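PDB 6CPU: phosphodiesterase, which belongs to the HD phosphodiesterase clan, a group of largely helical metal-binding enzymes, and carries zinc and magnesium ions in its helical domain. Local coordinates for residues D239-Q244 against G294-F299; H288-L293 against A455-C460; S333-Q338 against T402-S407; L378-A383 against S418-D423; R412-S417 against T449-S454. All blocks are in the same frame, centred on the assembly; numbering follows the deposited sequence.

Contact 1 (D239-Q244 against G294-F299); sequences DYAIKQ and GSLPKF
An edge-to-face aromatic pair, Tyr240 on helix 227-242 and Phe299 in the loop after helix 276-292, ties that loop to the side of the earlier helix. The edge of the Phe299 ring is directed at the face of Tyr240, the centroids 5.5 Å apart and the planes at 67°. CG of Tyr240 lies anti to the backbone N (chi1 -167°), which swings the phenol away from its own helix and across to the loop. There Tyr240 OH donates to Pro297 O at 2.7 Å; the acceptor lies at the edge of the tyrosine ring, near its plane, while the donor stands well above the plane of the carbonyl. The same hydroxyl rests 3.4 Å from Phe299 CB. Tyrosine suits the place because it joins an apolar ring to a polar end that can satisfy a carbonyl in a loop without regular secondary structure.

Helix 276-292 is closed by a Schellman motif: Gly294, the first residue to leave the helix, takes a positive phi, readily reached by glycine, and the chain turns out toward helix 227-242. Leu296 sets its CD2 4.0 Å from Ala241 CA, where the small alanine lets the leucine tip come close to the helix backbone. Gln244 arrives at about a right angle to this leucine and faces the ring of Pro297, Gln244 CD to Pro297 CD being 4.0 Å. Leu340 and Leu343 of helix 336-348 pack on Ala241, and Leu320 touches the side chains of both Tyr240 and Phe299. Lys298 starts away from the helix, and its ammonium forms a salt bridge with Glu304.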
# COMPACT_ATOMS: atom_id res chain seq x y z
N ASP A 239 -0.84 -9.25 13.51
CA ASP A 239 -1.34 -9.90 14.73
C ASP A 239 -0.19 -10.60 15.45
O ASP A 239 -0.05 -10.49 16.66
CB ASP A 239 -2.47 -10.88 14.40
CG ASP A 239 -3.17 -11.43 15.65
OD1 ASP A 239 -3.22 -10.74 16.68
OD2 ASP A 239 -3.70 -12.56 15.58
N TYR A 240 0.64 -11.30 14.67
CA TYR A 240 1.79 -12.06 15.18
C TYR A 240 2.79 -11.15 15.90
O TYR A 240 3.30 -11.49 16.97
CB TYR A 240 2.47 -12.79 14.03
CG TYR A 240 3.48 -13.86 14.42
CD1 TYR A 240 3.06 -15.07 14.95
CD2 TYR A 240 4.85 -13.66 14.24
CE1 TYR A 240 3.97 -16.06 15.30
CE2 TYR A 240 5.77 -14.65 14.58
CZ TYR A 240 5.32 -15.85 15.11
OH TYR A 240 6.23 -16.82 15.46
N ALA A 241 3.06 -9.98 15.31
CA ALA A 241 3.94 -8.99 15.91
C ALA A 241 3.35 -8.39 17.18
O ALA A 241 4.06 -8.23 18.17
CB ALA A 241 4.25 -7.90 14.90
N ILE A 242 2.06 -8.05 17.15
CA ILE A 242 1.37 -7.49 18.32
C ILE A 242 1.43 -8.46 19.51
O ILE A 242 1.67 -8.03 20.64
CB ILE A 242 -0.12 -7.16 18.00
CG1 ILE A 242 -0.21 -5.97 17.04
CG2 ILE A 242 -0.90 -6.83 19.26
CD1 ILE A 242 -1.58 -5.77 16.43
N LYS A 243 1.24 -9.75 19.25
CA LYS A 243 1.31 -10.77 20.31
C LYS A 243 2.64 -10.84 21.06
O LYS A 243 2.69 -11.36 22.17
CB LYS A 243 0.99 -12.16 19.74
CG LYS A 243 -0.48 -12.42 19.50
CD LYS A 243 -0.66 -13.80 18.88
CE LYS A 243 -2.12 -14.09 18.56
NZ LYS A 243 -2.20 -15.21 17.58
N GLN A 244 3.73 -10.36 20.44
CA GLN A 244 5.04 -10.37 21.09
C GLN A 244 5.29 -9.13 21.97
O GLN A 244 6.26 -9.11 22.73
CB GLN A 244 6.17 -10.51 20.07
CG GLN A 244 5.97 -11.54 18.95
CD GLN A 244 5.48 -12.90 19.42
OE1 GLN A 244 4.71 -13.57 18.73
NE2 GLN A 244 5.94 -13.33 20.59
N GLY A 294 15.96 -12.59 14.68
CA GLY A 294 15.56 -12.95 16.03
C GLY A 294 14.71 -11.90 16.73
O GLY A 294 14.50 -12.00 17.94
N SER A 295 14.21 -10.92 15.98
CA SER A 295 13.30 -9.92 16.55
C SER A 295 11.88 -10.45 16.64
O SER A 295 11.07 -9.92 17.40
CB SER A 295 13.31 -8.63 15.72
OG SER A 295 14.39 -7.80 16.11
N LEU A 296 11.58 -11.48 15.86
CA LEU A 296 10.35 -12.24 16.00
C LEU A 296 10.70 -13.72 16.00
O LEU A 296 11.58 -14.13 15.25
CB LEU A 296 9.43 -12.01 14.80
CG LEU A 296 8.82 -10.63 14.60
CD1 LEU A 296 8.38 -10.51 13.15
CD2 LEU A 296 7.67 -10.39 15.55
N PRO A 297 9.98 -14.53 16.79
CA PRO A 297 10.24 -15.97 16.79
C PRO A 297 9.75 -16.63 15.51
O PRO A 297 8.80 -16.15 14.88
CB PRO A 297 9.44 -16.48 17.99
CG PRO A 297 8.34 -15.49 18.18
CD PRO A 297 8.83 -14.17 17.65
N LYS A 298 10.39 -17.73 15.13
CA LYS A 298 9.95 -18.48 13.97
C LYS A 298 8.61 -19.13 14.30
O LYS A 298 8.26 -19.27 15.48
CB LYS A 298 10.99 -19.53 13.57
CG LYS A 298 12.39 -18.95 13.41
CD LYS A 298 13.31 -19.87 12.64
CE LYS A 298 14.75 -19.38 12.77
NZ LYS A 298 15.70 -20.12 11.89
N PHE A 299 7.87 -19.51 13.27
CA PHE A 299 6.55 -20.11 13.43
C PHE A 299 6.46 -21.41 12.66
O PHE A 299 7.29 -21.69 11.79
CB PHE A 299 5.43 -19.12 13.02
CG PHE A 299 5.62 -18.49 11.66
CD1 PHE A 299 4.90 -18.95 10.56
CD2 PHE A 299 6.48 -17.42 11.48
CE1 PHE A 299 5.05 -18.38 9.31
CE2 PHE A 299 6.63 -16.84 10.22
CZ PHE A 299 5.92 -17.32 9.14

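Contact 2 (H288-L293 against A455-C460); sequences HFLIRL and ALLIKC
Leu457 is touched by three apolar side chains of 288-293, Leu293 and Phe289 closely and Leu290 more loosely, and the contact is mainly apolar. It joins two helices of the helical metal-binding domain, 276-292 and 446-462, which also carry the zinc ligands His278 and Asp462. Leu293 meets Leu457 tip to tip, CD1 of Leu293 lying 3.8 Å from CD1 of Leu457. Leu290 CD2 is 4.4 Å from the same Leu457 CD1. In Leu457 the CG lies anti to the carbonyl carbon (chi1 -73°), and the extended branch carries both methyl groups toward the partner helix. Leucine fits such a place, since its forked end can touch several neighbours at once.

The contacts of the phenylalanine ring come next. Phe289 slides past Leu457 in the opposite direction, its CD2 4.1 Å from Leu457 CD2, and the carbonyl oxygen of Leu457 lies at the ring edge, 3.9 Å from Phe289 CE2. Cys460 CB is 3.6 Å from Phe289 CE2; the short cysteine, its side chain about 12 Å from the zinc ion, lets the broad ring come close to the helix.

The axes of 288-292 and 455-460 approach to 11.2 Å, their N-to-C directions at 129°, a wide spacing spanned by the leucines and the phenylalanine. Leu342 of helix 336-348 touches both Leu290 and Leu457, while Leu540, Phe541 and Val544 of helix 525-547 touch Cys460.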
# COMPACT_ATOMS: atom_id res chain seq x y z
N HIS A 288 10.16 -11.30 7.23
CA HIS A 288 11.22 -12.32 7.16
C HIS A 288 12.56 -11.84 7.73
O HIS A 288 13.19 -12.56 8.52
CB HIS A 288 11.39 -12.87 5.75
CG HIS A 288 10.50 -14.03 5.44
ND1 HIS A 288 10.99 -15.29 5.15
CD2 HIS A 288 9.15 -14.14 5.40
CE1 HIS A 288 9.99 -16.11 4.94
NE2 HIS A 288 8.86 -15.44 5.08
N PHE A 289 12.97 -10.62 7.37
CA PHE A 289 14.19 -10.03 7.96
C PHE A 289 14.14 -10.09 9.48
O PHE A 289 15.09 -10.55 10.12
CB PHE A 289 14.41 -8.57 7.52
CG PHE A 289 14.64 -8.38 6.03
CD1 PHE A 289 15.02 -9.43 5.21
CD2 PHE A 289 14.52 -7.11 5.47
CE1 PHE A 289 15.24 -9.23 3.86
CE2 PHE A 289 14.75 -6.90 4.12
CZ PHE A 289 15.10 -7.96 3.31
N LEU A 290 13.04 -9.62 10.05
CA LEU A 290 12.89 -9.56 11.50
C LEU A 290 12.90 -10.94 12.17
O LEU A 290 13.41 -11.08 13.29
CB LEU A 290 11.62 -8.80 11.86
CG LEU A 290 11.69 -7.30 11.55
CD1 LEU A 290 10.29 -6.70 11.36
CD2 LEU A 290 12.45 -6.56 12.64
N ILE A 291 12.34 -11.95 11.51
CA ILE A 291 12.41 -13.32 12.05
C ILE A 291 13.85 -13.80 12.05
O ILE A 291 14.38 -14.22 13.08
CB ILE A 291 11.51 -14.30 11.27
CG1 ILE A 291 10.04 -14.00 11.58
CG2 ILE A 291 11.84 -15.74 11.63
CD1 ILE A 291 9.11 -14.47 10.49
N ARG A 292 14.50 -13.71 10.89
CA ARG A 292 15.88 -14.18 10.75
C ARG A 292 16.88 -13.40 11.62
O ARG A 292 17.97 -13.89 11.90
CB ARG A 292 16.28 -14.19 9.28
CG ARG A 292 15.49 -15.19 8.46
CD ARG A 292 16.11 -15.41 7.10
NE ARG A 292 15.24 -16.16 6.19
CZ ARG A 292 15.10 -17.48 6.18
NH1 ARG A 292 15.74 -18.25 7.05
NH2 ARG A 292 14.28 -18.05 5.29
N LEU A 293 16.50 -12.20 12.05
CA LEU A 293 17.28 -11.40 13.01
C LEU A 293 16.94 -11.72 14.46
O LEU A 293 17.54 -11.16 15.37
CB LEU A 293 17.03 -9.90 12.77
CG LEU A 293 17.71 -9.32 11.52
CD1 LEU A 293 17.06 -8.01 11.10
CD2 LEU A 293 19.20 -9.13 11.79
N ALA A 455 15.58 2.11 9.22
CA ALA A 455 15.72 2.70 7.89
C ALA A 455 16.36 1.75 6.89
O ALA A 455 15.93 1.64 5.74
CB ALA A 455 16.52 3.99 7.96
N LEU A 456 17.41 1.06 7.32
CA LEU A 456 18.09 0.12 6.45
C LEU A 456 17.23 -1.08 6.11
O LEU A 456 17.24 -1.55 4.99
CB LEU A 456 19.41 -0.33 7.09
CG LEU A 456 20.45 0.79 7.25
CD1 LEU A 456 21.60 0.32 8.13
CD2 LEU A 456 20.97 1.28 5.90
N LEU A 457 16.47 -1.57 7.08
CA LEU A 457 15.64 -2.74 6.85
C LEU A 457 14.50 -2.43 5.89
O LEU A 457 14.29 -3.16 4.92
CB LEU A 457 15.13 -3.32 8.17
CG LEU A 457 16.20 -4.03 9.01
CD1 LEU A 457 15.61 -4.57 10.30
CD2 LEU A 457 16.86 -5.14 8.21
N ILE A 458 13.82 -1.31 6.11
CA ILE A 458 12.73 -0.92 5.20
C ILE A 458 13.29 -0.62 3.81
O ILE A 458 12.66 -0.93 2.83
CB ILE A 458 11.87 0.23 5.77
CG1 ILE A 458 10.51 0.30 5.06
CG2 ILE A 458 12.62 1.56 5.69
CD1 ILE A 458 9.56 1.30 5.68
N LYS A 459 14.48 -0.03 3.72
CA LYS A 459 15.11 0.18 2.40
C LYS A 459 15.34 -1.12 1.66
O LYS A 459 15.07 -1.22 0.46
CB LYS A 459 16.45 0.92 2.53
CG LYS A 459 16.30 2.43 2.62
CD LYS A 459 17.65 3.13 2.82
CE LYS A 459 18.56 2.94 1.61
NZ LYS A 459 17.90 3.28 0.32
N CYS A 460 15.87 -2.10 2.37
CA CYS A 460 16.15 -3.42 1.79
C CYS A 460 14.84 -4.08 1.35
O CYS A 460 14.73 -4.58 0.23
CB CYS A 460 16.90 -4.29 2.79
SG CYS A 460 18.67 -3.86 2.95

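Contact 3 (S333-Q338 against T402-S407)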
# COMPACT_ATOMS: atom_id res chain seq x y z
N SER A 333 18.56 -6.43 17.47
CA SER A 333 18.74 -4.99 17.36
C SER A 333 17.44 -4.26 17.69
O SER A 333 17.45 -3.32 18.49
CB SER A 333 19.23 -4.60 15.97
OG SER A 333 20.50 -5.17 15.70
N LEU A 334 16.33 -4.71 17.10
CA LEU A 334 15.02 -4.08 17.33
C LEU A 334 14.18 -4.89 18.30
O LEU A 334 13.98 -6.09 18.13
CB LEU A 334 14.27 -3.92 16.00
CG LEU A 334 14.97 -3.10 14.91
CD1 LEU A 334 14.12 -3.02 13.64
CD2 LEU A 334 15.30 -1.70 15.42
N ASN A 335 13.69 -4.22 19.34
CA ASN A 335 12.80 -4.83 20.32
C ASN A 335 11.36 -5.02 19.76
O ASN A 335 11.11 -4.68 18.59
CB ASN A 335 12.84 -4.02 21.63
CG ASN A 335 12.01 -2.74 21.58
OD1 ASN A 335 11.37 -2.42 20.57
ND2 ASN A 335 12.02 -2.00 22.69
N PRO A 336 10.43 -5.58 20.57
CA PRO A 336 9.10 -5.91 20.03
C PRO A 336 8.27 -4.73 19.51
O PRO A 336 7.67 -4.85 18.43
CB PRO A 336 8.40 -6.58 21.21
CG PRO A 336 9.52 -7.20 21.99
CD PRO A 336 10.65 -6.21 21.89
N ILE A 337 8.22 -3.62 20.24
CA ILE A 337 7.44 -2.46 19.78
C ILE A 337 8.09 -1.79 18.56
O ILE A 337 7.38 -1.34 17.66
CB ILE A 337 7.13 -1.44 20.90
CG1 ILE A 337 6.02 -0.49 20.43
CG2 ILE A 337 8.37 -0.67 21.33
CD1 ILE A 337 5.36 0.28 21.56
N GLN A 338 9.42 -1.73 18.53
CA GLN A 338 10.15 -1.24 17.37
C GLN A 338 9.97 -2.14 16.15
O GLN A 338 9.92 -1.68 15.01
CB GLN A 338 11.64 -1.13 17.67
CG GLN A 338 11.99 -0.10 18.73
CD GLN A 338 13.29 -0.43 19.45
OE1 GLN A 338 14.11 -1.20 18.96
NE2 GLN A 338 13.46 0.14 20.64
N THR A 402 6.14 5.12 22.86
CA THR A 402 7.55 5.46 22.67
C THR A 402 8.32 4.17 22.41
O THR A 402 7.84 3.09 22.74
CB THR A 402 8.09 6.22 23.90
OG1 THR A 402 7.83 5.47 25.09
CG2 THR A 402 7.41 7.58 24.02
N ILE A 403 9.49 4.28 21.79
CA ILE A 403 10.25 3.09 21.39
C ILE A 403 10.81 2.27 22.55
O ILE A 403 11.14 1.10 22.37
CB ILE A 403 11.40 3.42 20.41
CG1 ILE A 403 12.43 4.37 21.03
CG2 ILE A 403 10.86 4.00 19.11
CD1 ILE A 403 13.76 4.31 20.33
N GLU A 404 10.96 2.91 23.71
CA GLU A 404 11.30 2.23 24.97
C GLU A 404 10.75 3.05 26.11
O GLU A 404 10.44 4.23 25.93
CB GLU A 404 12.82 2.08 25.13
CG GLU A 404 13.44 1.14 24.12
CD GLU A 404 14.80 0.63 24.53
OE1 GLU A 404 15.56 1.38 25.17
OE2 GLU A 404 15.10 -0.53 24.19
N GLU A 405 10.62 2.45 27.30
CA GLU A 405 10.09 3.18 28.46
C GLU A 405 10.87 4.46 28.75
O GLU A 405 10.28 5.46 29.15
CB GLU A 405 10.07 2.28 29.70
CG GLU A 405 9.03 1.17 29.64
CD GLU A 405 8.76 0.53 31.00
OE1 GLU A 405 9.69 0.47 31.83
OE2 GLU A 405 7.61 0.08 31.22
N LYS A 406 12.18 4.44 28.53
CA LYS A 406 13.06 5.57 28.83
C LYS A 406 13.01 6.67 27.75
O LYS A 406 13.06 7.86 28.06
CB LYS A 406 14.50 5.09 28.99
CG LYS A 406 15.40 6.07 29.73
CD LYS A 406 16.87 5.88 29.39
CE LYS A 406 17.72 6.96 30.06
NZ LYS A 406 19.09 7.03 29.47
N SER A 407 12.92 6.25 26.49
CA SER A 407 13.02 7.16 25.35
C SER A 407 11.79 8.04 25.19
O SER A 407 10.69 7.68 25.59
CB SER A 407 13.23 6.36 24.06
OG SER A 407 13.36 7.21 22.94
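Asn335 and Gln338 form a capping box at the start of helix 336-348, and both turn their amide nitrogens to one acceptor, the carbonyl oxygen of Ile403. Within the box, Gln338 N donates to Asn335 OD1 at 2.9 Å, nearly along the C=O axis, and Asn335 N donates to Gln338 OE1 at 3.1 Å. With their oxygens used, the two side-chain amides are fixed in rotation and their NH2 groups are turned to the loop 402-407. Asn335 ND2 reaches Ile403 O at 3.2 Å with a fairly straight N-H...O angle of 155°; Gln338 NE2 reaches the same Ile403 O at 3.0 Å, from above the carbonyl plane. One loop carbonyl thus takes two hydrogen bonds, and each amide both accepts and donates. Asparagine and glutamine suit these positions because a single flat group carries both functions.

On the loop side, Thr402 OG1 donates to Glu404 O at 3.0 Å, a bond that spans Ile403 and probably steadies the loop there. The aliphatic part of Glu404 lies against Gln338, its CG 3.6 Å from Gln338 NE2. Beside the carbonyl that accepts both bonds, CG2 of Ile337 comes to 3.4 Å from Ile403 O.

Contact 4 (L378-A383 against S418-D423); sequences LESYHA and SILATD
Glu379 bends at its second torsion (chi2 80°), folding its carboxylate over Asp423, whose CG is anti to the backbone N (chi1 -180°). The side chains meet at about a right angle, yet the two carboxylates are stacked, their planes only 19° apart, and Glu379 OE1 is 3.7 Å from Asp423 OD1. The CB methylene of Asp423 lies 3.6 Å from the carboxylate carbon Glu379 CD, and the CG methylene of Glu379 lies 3.6 Å from Thr422 OG1. One water links the segments, donating to Glu379 OE2 at 2.6 Å and to Thr422 O at 3.0 Å.

Apolar groups pack along the same helix, Ile419 on its next turn and Leu420 CD2 back at Glu379 and Ser380. Ile419 CG2 sits 4.0 Å from Ala383 CB, where the small alanine lets this branch come in close to the helix backbone. As helix 411-421 ends, Thr422 donates from OG1 to Ile419 O at 2.8 Å, in the carbonyl plane.

The zinc ligands are His278, His349, Asp350 and Asp462; Thr422 touches Asp462 and His382 touches Asp350. The His382 side chain, its ND1 hydrogen-bonded to Val351 O, lies about 4 Å from the magnesium ion. Two close carboxylates in a buried place would be costly without donors, but Asn358 bonds Glu379 OE1, Ser376 and Gly425 bond Asp423, and the water serves Glu379 OE2, which probably offsets their repulsion.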
# COMPACT_ATOMS: atom_id res chain seq x y z
N LEU A 378 7.20 12.16 -3.06
CA LEU A 378 6.20 11.13 -2.84
C LEU A 378 6.30 10.55 -1.43
O LEU A 378 5.27 10.31 -0.80
CB LEU A 378 6.29 10.03 -3.91
CG LEU A 378 5.88 10.46 -5.32
CD1 LEU A 378 6.10 9.34 -6.33
CD2 LEU A 378 4.44 10.95 -5.37
N GLU A 379 7.51 10.41 -0.90
CA GLU A 379 7.68 9.83 0.42
C GLU A 379 7.14 10.75 1.52
O GLU A 379 6.61 10.28 2.54
CB GLU A 379 9.16 9.49 0.69
CG GLU A 379 9.73 8.40 -0.23
CD GLU A 379 10.12 8.89 -1.62
OE1 GLU A 379 10.18 10.12 -1.87
OE2 GLU A 379 10.38 8.04 -2.50
N SER A 380 7.30 12.05 1.34
CA SER A 380 6.71 13.02 2.26
C SER A 380 5.19 12.89 2.29
O SER A 380 4.56 12.91 3.34
CB SER A 380 7.12 14.44 1.89
OG SER A 380 8.53 14.58 1.91
N TYR A 381 4.61 12.76 1.10
CA TYR A 381 3.19 12.53 0.89
C TYR A 381 2.72 11.23 1.56
O TYR A 381 1.76 11.23 2.35
CB TYR A 381 2.90 12.53 -0.62
CG TYR A 381 1.47 12.22 -0.99
CD1 TYR A 381 1.09 10.95 -1.45
CD2 TYR A 381 0.51 13.20 -0.90
CE1 TYR A 381 -0.25 10.70 -1.81
CE2 TYR A 381 -0.80 12.96 -1.23
CZ TYR A 381 -1.18 11.73 -1.67
OH TYR A 381 -2.53 11.61 -1.96
N HIS A 382 3.43 10.13 1.33
CA HIS A 382 3.05 8.86 1.96
C HIS A 382 3.06 8.97 3.48
O HIS A 382 2.16 8.50 4.14
CB HIS A 382 3.96 7.68 1.57
CG HIS A 382 4.16 7.51 0.11
ND1 HIS A 382 3.13 7.56 -0.80
CD2 HIS A 382 5.29 7.27 -0.61
CE1 HIS A 382 3.62 7.38 -2.02
NE2 HIS A 382 4.92 7.20 -1.92
N ALA A 383 4.10 9.59 4.03
CA ALA A 383 4.24 9.69 5.49
C ALA A 383 3.11 10.54 6.10
O ALA A 383 2.55 10.23 7.15
CB ALA A 383 5.59 10.29 5.85
N SER A 418 11.24 6.02 8.93
CA SER A 418 11.41 4.83 8.09
C SER A 418 10.76 5.04 6.72
O SER A 418 11.35 4.69 5.69
CB SER A 418 10.86 3.59 8.79
OG SER A 418 11.38 3.46 10.12
N ILE A 419 9.58 5.66 6.69
CA ILE A 419 8.96 5.95 5.41
C ILE A 419 9.82 6.92 4.59
O ILE A 419 10.04 6.69 3.39
CB ILE A 419 7.51 6.44 5.58
CG1 ILE A 419 6.66 5.29 6.14
CG2 ILE A 419 6.95 6.87 4.23
CD1 ILE A 419 5.20 5.64 6.39
N LEU A 420 10.31 7.99 5.22
CA LEU A 420 11.15 8.96 4.52
C LEU A 420 12.44 8.32 3.99
O LEU A 420 12.93 8.68 2.91
CB LEU A 420 11.47 10.16 5.42
CG LEU A 420 10.29 11.11 5.65
CD1 LEU A 420 10.69 12.23 6.59
CD2 LEU A 420 9.75 11.68 4.35
N ALA A 421 12.92 7.31 4.70
CA ALA A 421 14.13 6.59 4.31
C ALA A 421 14.03 5.85 2.98
O ALA A 421 15.06 5.53 2.38
CB ALA A 421 14.54 5.65 5.43
N THR A 422 12.82 5.57 2.50
CA THR A 422 12.65 4.85 1.23
C THR A 422 12.85 5.69 -0.02
O THR A 422 12.76 5.17 -1.12
CB THR A 422 11.29 4.14 1.12
OG1 THR A 422 10.23 5.11 1.10
CG2 THR A 422 11.09 3.19 2.31
N ASP A 423 13.11 6.99 0.15
CA ASP A 423 13.45 7.89 -0.95
C ASP A 423 14.81 7.54 -1.54
O ASP A 423 15.84 7.72 -0.89
CB ASP A 423 13.46 9.34 -0.45
CG ASP A 423 13.81 10.35 -1.55
OD1 ASP A 423 13.79 9.98 -2.74
OD2 ASP A 423 14.09 11.52 -1.20
O HOH W 1 10.04 5.42 -2.37

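Contact 5 (R412-S417 against T449-S454); sequences RSLIIS and TVKLIS
Leu414 packs on Val450 and Ser454, one turn apart on helix 446-462, CD2 on the valine and CD1 on the serine and near the valine as well. Its CD2 is 4.0 Å from Val450 CG1, the two side chains meeting at about a right angle, while Leu414 CD1 lies 3.8 Å from Ser454 OG and also close to the backbone of Lys451. This reach follows from a CG anti to the backbone N (chi1 178°), which directs the fork across to the neighbouring helix. Next along, Ser417 faces the aliphatic part of Lys451, with Ser417 OG 3.8 Å from Lys451 CG. A lysine fits the partly exposed side of the contact, its methylenes packing while the chain runs on toward its charged end.

Polar atoms close the gap between the helices: a water bonds Ser417 OG and donates to Lys451 O at 2.8 Å. Ser454 is positioned by its own helix, donating from OG to Val450 O at 2.7 Å, which satisfies the buried hydroxyl so that its CB and OG can lie against Leu414 CD1.

Two helices of the phosphodiesterase domain are packed here, and 446-462 bears the zinc ligand Asp462 further on. The axes of 412-417 and 449-454 approach to 9.8 Å, crossing at -39°. Ile403 of the preceding loop packs on both Leu414 and Val450, Gln338 of helix 336-348 touches Val450, and Ile387 and Leu391 of helix 377-394 meet Ile415.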
# COMPACT_ATOMS: atom_id res chain seq x y z
N ARG A 412 5.23 7.20 16.17
CA ARG A 412 4.91 8.15 15.09
C ARG A 412 6.19 8.63 14.39
O ARG A 412 6.34 8.48 13.17
CB ARG A 412 4.10 9.34 15.64
CG ARG A 412 3.79 10.41 14.60
CD ARG A 412 2.87 11.50 15.09
NE ARG A 412 2.83 12.60 14.12
CZ ARG A 412 3.74 13.57 14.02
NH1 ARG A 412 4.79 13.61 14.83
NH2 ARG A 412 3.59 14.51 13.09
N SER A 413 7.13 9.16 15.16
CA SER A 413 8.40 9.66 14.62
C SER A 413 9.24 8.58 13.96
O SER A 413 9.88 8.82 12.95
CB SER A 413 9.22 10.35 15.72
OG SER A 413 8.57 11.52 16.16
N LEU A 414 9.22 7.37 14.53
CA LEU A 414 9.97 6.25 13.95
C LEU A 414 9.37 5.84 12.61
O LEU A 414 10.10 5.58 11.66
CB LEU A 414 9.99 5.06 14.91
CG LEU A 414 10.71 3.79 14.42
CD1 LEU A 414 12.12 4.09 13.96
CD2 LEU A 414 10.70 2.75 15.53
N ILE A 415 8.04 5.80 12.54
CA ILE A 415 7.35 5.46 11.29
C ILE A 415 7.67 6.49 10.20
O ILE A 415 7.95 6.10 9.05
CB ILE A 415 5.83 5.29 11.51
CG1 ILE A 415 5.57 4.02 12.32
CG2 ILE A 415 5.11 5.24 10.16
CD1 ILE A 415 4.14 3.84 12.80
N ILE A 416 7.63 7.78 10.54
CA ILE A 416 7.95 8.85 9.59
C ILE A 416 9.38 8.69 9.07
O ILE A 416 9.64 8.73 7.87
CB ILE A 416 7.79 10.25 10.23
CG1 ILE A 416 6.30 10.52 10.52
CG2 ILE A 416 8.41 11.33 9.34
CD1 ILE A 416 6.04 11.69 11.43
N SER A 417 10.30 8.50 10.01
CA SER A 417 11.70 8.30 9.67
C SER A 417 11.88 7.15 8.67
O SER A 417 12.56 7.30 7.65
CB SER A 417 12.50 8.03 10.96
OG SER A 417 13.77 7.50 10.66
N THR A 449 20.16 4.93 16.64
CA THR A 449 20.52 3.57 16.26
C THR A 449 19.29 2.78 15.81
O THR A 449 19.32 2.09 14.80
CB THR A 449 21.25 2.83 17.41
OG1 THR A 449 22.50 3.49 17.67
CG2 THR A 449 21.52 1.37 17.07
N VAL A 450 18.21 2.88 16.59
CA VAL A 450 16.93 2.26 16.21
C VAL A 450 16.47 2.81 14.85
O VAL A 450 16.11 2.03 13.96
CB VAL A 450 15.86 2.48 17.31
CG1 VAL A 450 14.46 2.11 16.81
CG2 VAL A 450 16.20 1.68 18.56
N LYS A 451 16.52 4.13 14.69
CA LYS A 451 16.15 4.77 13.43
C LYS A 451 16.94 4.25 12.25
O LYS A 451 16.38 4.00 11.19
CB LYS A 451 16.35 6.29 13.49
CG LYS A 451 15.25 7.07 14.17
CD LYS A 451 15.69 8.51 14.35
CE LYS A 451 14.52 9.46 14.28
NZ LYS A 451 14.89 10.80 14.83
N LEU A 452 18.25 4.09 12.42
CA LEU A 452 19.10 3.69 11.31
C LEU A 452 18.86 2.24 10.91
O LEU A 452 18.77 1.94 9.72
CB LEU A 452 20.58 3.91 11.64
CG LEU A 452 21.56 3.50 10.53
CD1 LEU A 452 21.43 4.40 9.30
CD2 LEU A 452 22.99 3.52 11.06
N ILE A 453 18.80 1.34 11.89
CA ILE A 453 18.54 -0.06 11.57
C ILE A 453 17.18 -0.20 10.90
O ILE A 453 17.05 -0.86 9.88
CB ILE A 453 18.59 -0.97 12.82
CG1 ILE A 453 19.98 -0.92 13.49
CG2 ILE A 453 18.25 -2.40 12.44
CD1 ILE A 453 21.13 -1.08 12.53
N SER A 454 16.18 0.46 11.47
CA SER A 454 14.83 0.49 10.88
C SER A 454 14.86 1.01 9.45
O SER A 454 14.27 0.39 8.56
CB SER A 454 13.92 1.35 11.74
OG SER A 454 13.85 0.82 13.05
O HOH W 2 13.85 4.98 10.67

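In the fold
From the N terminus, contact 1 closes the first loop, bringing the chain after helix 276-292 back to helix 227-242. Contact 2 crosses it, opening at 288-293 before contact 1 has closed, and spans the longest loop, to 455-460. Contacts 3, 4 and 5 nest inside that loop. Contact 3 starts helix 336-348 against 402-407; contact 4 crosses it, opening at 378-383 and closing at 418-423; contact 5 opens at 412-417, crosses contact 4 and closes at 449-454, just before 455-460 of contact 2. Helix 411-421 serves contacts 4 and 5 and helix 446-462 contacts 2 and 5; together they tie the metal region (contact 4) to helix 276-292 and, by touching contact 3, to the start of helix 336-348.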